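Local coordinates for protein prephenate dehydrogenase (Aquifex aeolicus, PDB 2G5C) that probably catalyses the NAD+-dependent oxidative decarboxylation of prephenate to 4-hydroxyphenylpyruvate, a step in the biosynthesis of tyrosine, at residues V4-V9 with S15-L20; E169-E174 with Y178-V183. All blocks are in the same frame, centred on the assembly; numbering follows the deposited sequence.

Interaction 1: V4-V9 with S15-L20; sequences VLIVGV and SFAKSL. With NAD (nicotinamide-adenine-dinucleotide), chain E.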
# COMPACT_ATOMS: atom_id res chain seq x y z
N VAL A 4 6.66 -37.84 5.54
CA VAL A 4 6.45 -36.42 5.78
C VAL A 4 5.08 -36.16 6.40
O VAL A 4 4.07 -36.65 5.91
CB VAL A 4 6.54 -35.62 4.46
CG1 VAL A 4 6.21 -34.15 4.71
CG2 VAL A 4 7.92 -35.77 3.85
N LEU A 5 5.07 -35.39 7.48
CA LEU A 5 3.82 -35.05 8.15
C LEU A 5 3.53 -33.56 8.06
O LEU A 5 4.32 -32.73 8.54
CB LEU A 5 3.86 -35.44 9.63
CG LEU A 5 2.62 -35.00 10.40
CD1 LEU A 5 1.40 -35.76 9.89
CD2 LEU A 5 2.81 -35.24 11.89
N ILE A 6 2.41 -33.22 7.45
CA ILE A 6 2.00 -31.83 7.32
C ILE A 6 1.03 -31.56 8.47
O ILE A 6 -0.05 -32.14 8.52
CB ILE A 6 1.24 -31.57 6.00
CG1 ILE A 6 2.15 -31.86 4.80
CG2 ILE A 6 0.71 -30.14 5.98
CD1 ILE A 6 3.36 -30.96 4.69
N VAL A 7 1.43 -30.70 9.41
CA VAL A 7 0.55 -30.35 10.53
C VAL A 7 -0.13 -29.05 10.15
O VAL A 7 0.51 -28.00 10.05
CB VAL A 7 1.34 -30.16 11.84
CG1 VAL A 7 0.44 -29.51 12.88
CG2 VAL A 7 1.82 -31.53 12.36
N GLY A 8 -1.45 -29.11 9.95
CA GLY A 8 -2.19 -27.94 9.53
C GLY A 8 -2.21 -27.99 8.02
O GLY A 8 -1.33 -27.43 7.35
N VAL A 9 -3.21 -28.67 7.46
CA VAL A 9 -3.31 -28.80 6.01
C VAL A 9 -4.15 -27.68 5.41
O VAL A 9 -5.32 -27.87 5.07
CB VAL A 9 -3.93 -30.17 5.62
CG1 VAL A 9 -3.79 -30.39 4.12
CG2 VAL A 9 -3.26 -31.29 6.39
N SER A 15 0.57 -26.12 0.23
CA SER A 15 1.53 -25.66 -0.77
C SER A 15 2.87 -26.37 -0.64
O SER A 15 3.49 -26.73 -1.64
CB SER A 15 1.74 -24.14 -0.67
OG SER A 15 0.56 -23.43 -1.01
N PHE A 16 3.32 -26.56 0.60
CA PHE A 16 4.59 -27.25 0.83
C PHE A 16 4.48 -28.68 0.32
O PHE A 16 5.39 -29.18 -0.33
CB PHE A 16 4.92 -27.29 2.33
CG PHE A 16 6.20 -28.02 2.64
CD1 PHE A 16 7.43 -27.47 2.31
CD2 PHE A 16 6.16 -29.27 3.26
CE1 PHE A 16 8.62 -28.15 2.58
CE2 PHE A 16 7.34 -29.96 3.54
CZ PHE A 16 8.57 -29.40 3.20
N ALA A 17 3.35 -29.31 0.61
CA ALA A 17 3.10 -30.69 0.18
C ALA A 17 3.16 -30.83 -1.34
O ALA A 17 3.82 -31.73 -1.87
CB ALA A 17 1.74 -31.15 0.70
N LYS A 18 2.48 -29.93 -2.03
CA LYS A 18 2.46 -29.97 -3.49
C LYS A 18 3.83 -29.62 -4.04
O LYS A 18 4.28 -30.22 -5.01
CB LYS A 18 1.41 -28.99 -4.02
CG LYS A 18 0.00 -29.26 -3.50
CD LYS A 18 -1.02 -28.30 -4.08
CE LYS A 18 -1.19 -28.50 -5.57
NZ LYS A 18 -2.22 -27.58 -6.13
N SER A 19 4.49 -28.65 -3.41
CA SER A 19 5.81 -28.25 -3.86
C SER A 19 6.76 -29.42 -3.69
O SER A 19 7.73 -29.57 -4.44
CB SER A 19 6.31 -27.05 -3.06
OG SER A 19 5.51 -25.91 -3.28
N LEU A 20 6.47 -30.26 -2.70
CA LEU A 20 7.29 -31.43 -2.41
C LEU A 20 7.24 -32.44 -3.55
O LEU A 20 8.28 -32.91 -4.02
CB LEU A 20 6.84 -32.09 -1.11
CG LEU A 20 7.93 -32.32 -0.06
CD1 LEU A 20 9.04 -33.17 -0.63
CD2 LEU A 20 8.47 -30.99 0.40
PA NAD E . -4.92 -21.75 6.71
O1A NAD E . -5.05 -21.88 5.25
O2A NAD E . -6.10 -21.14 7.43
O5B NAD E . -4.58 -23.20 7.27
C5B NAD E . -4.40 -23.40 8.64
C4B NAD E . -4.78 -24.83 8.98
O4B NAD E . -4.62 -24.92 10.37
C3B NAD E . -6.27 -25.15 8.71
O3B NAD E . -6.43 -26.22 7.79
C2B NAD E . -6.82 -25.42 10.12
O2B NAD E . -7.89 -26.34 10.19
C1B NAD E . -5.55 -25.86 10.80
N9A NAD E . -5.50 -25.88 12.27
C8A NAD E . -5.97 -24.96 13.18
N7A NAD E . -5.69 -25.40 14.42
C5A NAD E . -5.05 -26.59 14.33
C6A NAD E . -4.52 -27.49 15.26
N6A NAD E . -4.60 -27.26 16.56
N1A NAD E . -3.90 -28.66 14.81
C2A NAD E . -3.80 -28.93 13.45
N3A NAD E . -4.32 -28.04 12.52
C4A NAD E . -4.92 -26.89 12.97
O3 NAD E . -3.59 -20.88 7.11
PN NAD E . -2.26 -20.72 6.22
O1N NAD E . -2.03 -21.98 5.49
O2N NAD E . -2.42 -19.49 5.40
O5D NAD E . -1.03 -20.43 7.23
C5D NAD E . -0.61 -21.40 8.18
C4D NAD E . 0.65 -20.96 8.95
O4D NAD E . 1.61 -20.42 8.05
C3D NAD E . 0.50 -19.93 10.08
O3D NAD E . 1.17 -20.42 11.24
C2D NAD E . 1.14 -18.65 9.56
O2D NAD E . 1.77 -17.89 10.59
C1D NAD E . 2.10 -19.17 8.49
N1N NAD E . 2.31 -18.30 7.29
C2N NAD E . 1.18 -17.87 6.59
C3N NAD E . 1.33 -17.05 5.46
C7N NAD E . 0.11 -16.60 4.72
O7N NAD E . 0.30 -15.80 3.62
N7N NAD E . -1.12 -16.92 5.07
C4N NAD E . 2.65 -16.68 5.05
C5N NAD E . 3.78 -17.13 5.77
C6N NAD E . 3.59 -17.94 6.90
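Ile6 and Phe16 meet because of how each leaves its backbone: the ethyl branch of Ile6 lies anti to its own carbonyl carbon (chi1 -62°), and the ring of Phe16 is anti to its backbone N (chi1 178°). The two side chains cross at a slant, and Ile6 CD1 abuts the edge of the ring in its plane, 3.6 Å from Phe16 CD2. Farther along the same edge, Val4 CG1 stands 4.5 Å from Phe16 CE2. One carbon nearer the backbone, Ile6 CG1 rests 4.2 Å from Ala17 CB; here strand and helix come nearest, with the CA atoms of Ile6 and Ala17 7.3 Å apart. Strand 3-7 and helix 11-22 are the first two elements of the beta-alpha-beta unit that opens the Rossmann-type nucleotide-binding domain, and their short segments run nearly antiparallel, at 154°. Between them comes the glycine-rich turn, where Gly8 has backbone angles that suit glycine and its CA lies 3.7 Å from N3A of the NAD adenine. Asp33 holds the backbone N of Val9 through OD2 and the NAD through OD1. Leu20 CD2 lies over one face of the Phe16 ring, displaced toward its rim, while Trp161 meets the ring edge-to-face. Within the helix, Ser15 O is gripped from opposite faces of its carbonyl plane by the backbone N and the OG of Ser19, the hydroxyl at 2.7 Å from Ser15 O.

Interaction 2: E169-E174 with Y178-V183; sequences EYMSPE and YVFGVV
Apolar contact centres on Met171, modelled as selenomethionine, which reaches from the end of strand 167-170 toward the first turns of the following helix. Its CG is anti to the carbonyl carbon (chi1 -69°), and a bend about the last torsion (chi3 68°) turns the terminal methyl onto Val179. Met171 CE comes within 3.4 Å of Val179 CG2, a tight fit for two carbons, and lies 3.9 Å from Val179 CB. The selenium takes a different neighbour, approaching the Phe180 ring obliquely with Met171 SE 4.2 Å from Phe180 CE2. His118 meets this ring edge-to-face, and the side chain of Phe180 lies about 7 Å from that of the NAD-binding residue Ser97. The contact thus spans the junction where the last strand of the nucleotide-binding sheet passes into helix 173-201, the long helix that leads into the dimerization domain. Ser172 occupies the N-cap of that helix, its OG accepting from the backbone N of Leu175. The hydrogen bonding across the two segments is a helical backbone bond, Tyr178 N to Glu174 O at 3.1 Å, bent to 140° at the hydrogen. Both polar side-chain ends have partners beyond the segments: Glu174 OE1 bonds the hydroxyl of Tyr104, and Tyr178 OH is bonded to the backbone O of Met201 of the second subunit, whose Tyr211 also packs on Val179.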
# COMPACT_ATOMS: atom_id res chain seq x y z
N GLU A 169 18.49 -18.19 3.91
CA GLU A 169 19.41 -17.30 4.59
C GLU A 169 19.12 -17.47 6.08
O GLU A 169 18.01 -17.86 6.45
CB GLU A 169 19.20 -15.84 4.15
CG GLU A 169 17.78 -15.33 4.29
CD GLU A 169 17.62 -13.91 3.76
OE1 GLU A 169 18.20 -12.98 4.35
OE2 GLU A 169 16.91 -13.74 2.75
N TYR A 170 20.10 -17.18 6.93
CA TYR A 170 19.91 -17.35 8.37
C TYR A 170 19.81 -16.05 9.16
O TYR A 170 20.46 -15.06 8.84
CB TYR A 170 21.04 -18.19 8.96
CG TYR A 170 21.26 -19.54 8.30
CD1 TYR A 170 20.19 -20.26 7.76
CD2 TYR A 170 22.53 -20.12 8.25
CE1 TYR A 170 20.38 -21.51 7.18
CE2 TYR A 170 22.73 -21.37 7.68
CZ TYR A 170 21.65 -22.06 7.15
OH TYR A 170 21.84 -23.30 6.59
N MSE A 171 19.00 -16.09 10.22
CA MSE A 171 18.80 -14.95 11.11
C MSE A 171 18.55 -15.51 12.50
O MSE A 171 17.98 -16.59 12.63
CB MSE A 171 17.57 -14.14 10.70
CG MSE A 171 17.68 -13.36 9.41
SE MSE A 171 16.11 -12.24 9.20
CE MSE A 171 16.42 -11.00 10.63
N SER A 172 18.96 -14.79 13.53
CA SER A 172 18.70 -15.26 14.88
C SER A 172 17.20 -15.09 15.09
O SER A 172 16.55 -14.30 14.40
CB SER A 172 19.45 -14.43 15.91
OG SER A 172 18.92 -13.12 15.99
N PRO A 173 16.62 -15.85 16.03
CA PRO A 173 15.18 -15.75 16.29
C PRO A 173 14.75 -14.31 16.60
O PRO A 173 13.70 -13.85 16.16
CB PRO A 173 15.00 -16.67 17.48
CG PRO A 173 15.95 -17.78 17.17
CD PRO A 173 17.19 -17.03 16.71
N GLU A 174 15.58 -13.60 17.37
CA GLU A 174 15.27 -12.23 17.75
C GLU A 174 15.43 -11.22 16.62
O GLU A 174 14.64 -10.28 16.51
CB GLU A 174 16.11 -11.80 18.96
CG GLU A 174 17.52 -12.39 19.02
CD GLU A 174 17.53 -13.88 19.36
OE1 GLU A 174 16.98 -14.26 20.42
OE2 GLU A 174 18.08 -14.66 18.56
N TYR A 178 12.54 -8.74 14.90
CA TYR A 178 12.75 -7.30 14.90
C TYR A 178 12.53 -6.79 13.48
O TYR A 178 11.74 -5.87 13.25
CB TYR A 178 14.18 -6.96 15.33
CG TYR A 178 14.48 -5.48 15.20
CD1 TYR A 178 13.95 -4.56 16.10
CD2 TYR A 178 15.26 -4.99 14.15
CE1 TYR A 178 14.19 -3.19 15.96
CE2 TYR A 178 15.50 -3.63 14.00
CZ TYR A 178 14.97 -2.74 14.90
OH TYR A 178 15.19 -1.40 14.75
N VAL A 179 13.23 -7.40 12.53
CA VAL A 179 13.14 -7.01 11.14
C VAL A 179 11.71 -7.05 10.60
O VAL A 179 11.21 -6.07 10.06
CB VAL A 179 14.05 -7.90 10.26
CG1 VAL A 179 13.85 -7.56 8.78
CG2 VAL A 179 15.50 -7.70 10.65
N PHE A 180 11.04 -8.18 10.77
CA PHE A 180 9.68 -8.31 10.27
C PHE A 180 8.68 -7.55 11.11
O PHE A 180 7.57 -7.27 10.67
CB PHE A 180 9.34 -9.79 10.13
CG PHE A 180 10.11 -10.45 9.03
CD1 PHE A 180 9.72 -10.28 7.70
CD2 PHE A 180 11.30 -11.13 9.30
CE1 PHE A 180 10.51 -10.77 6.66
CE2 PHE A 180 12.09 -11.61 8.27
CZ PHE A 180 11.69 -11.43 6.94
N GLY A 181 9.09 -7.19 12.33
CA GLY A 181 8.21 -6.41 13.17
C GLY A 181 8.10 -5.04 12.52
O GLY A 181 7.04 -4.42 12.53
N VAL A 182 9.20 -4.56 11.94
CA VAL A 182 9.21 -3.25 11.31
C VAL A 182 8.76 -3.25 9.84
O VAL A 182 7.94 -2.42 9.44
CB VAL A 182 10.61 -2.59 11.39
CG1 VAL A 182 10.55 -1.16 10.84
CG2 VAL A 182 11.11 -2.58 12.83
N VAL A 183 9.28 -4.18 9.04
CA VAL A 183 8.94 -4.22 7.61
C VAL A 183 7.63 -4.90 7.22
O VAL A 183 7.17 -4.76 6.09
CB VAL A 183 10.06 -4.88 6.77
CG1 VAL A 183 11.40 -4.18 7.02
CG2 VAL A 183 10.16 -6.38 7.10

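In the fold
Interactions 1 and 2 reach the same mixed sheet in different places, their centres 24 Å apart on opposite sides of the chain's centre. Strand 3-7 is an inner strand and strand 167-170 the outermost at one end. Accordingly, all touching residues of interaction 1 are buried, and no other protein chain touches its segments; its cross-segment chemistry is wholly apolar, beside a turn that borders NAD. Interaction 2 has a buried apolar core too, but it also includes an exposed glutamate, a backbone hydrogen bond joins its segments, and the second subunit packs against it. One contact thus belongs to the interior of the nucleotide-binding fold, the other to its passage into the dimer-forming helices.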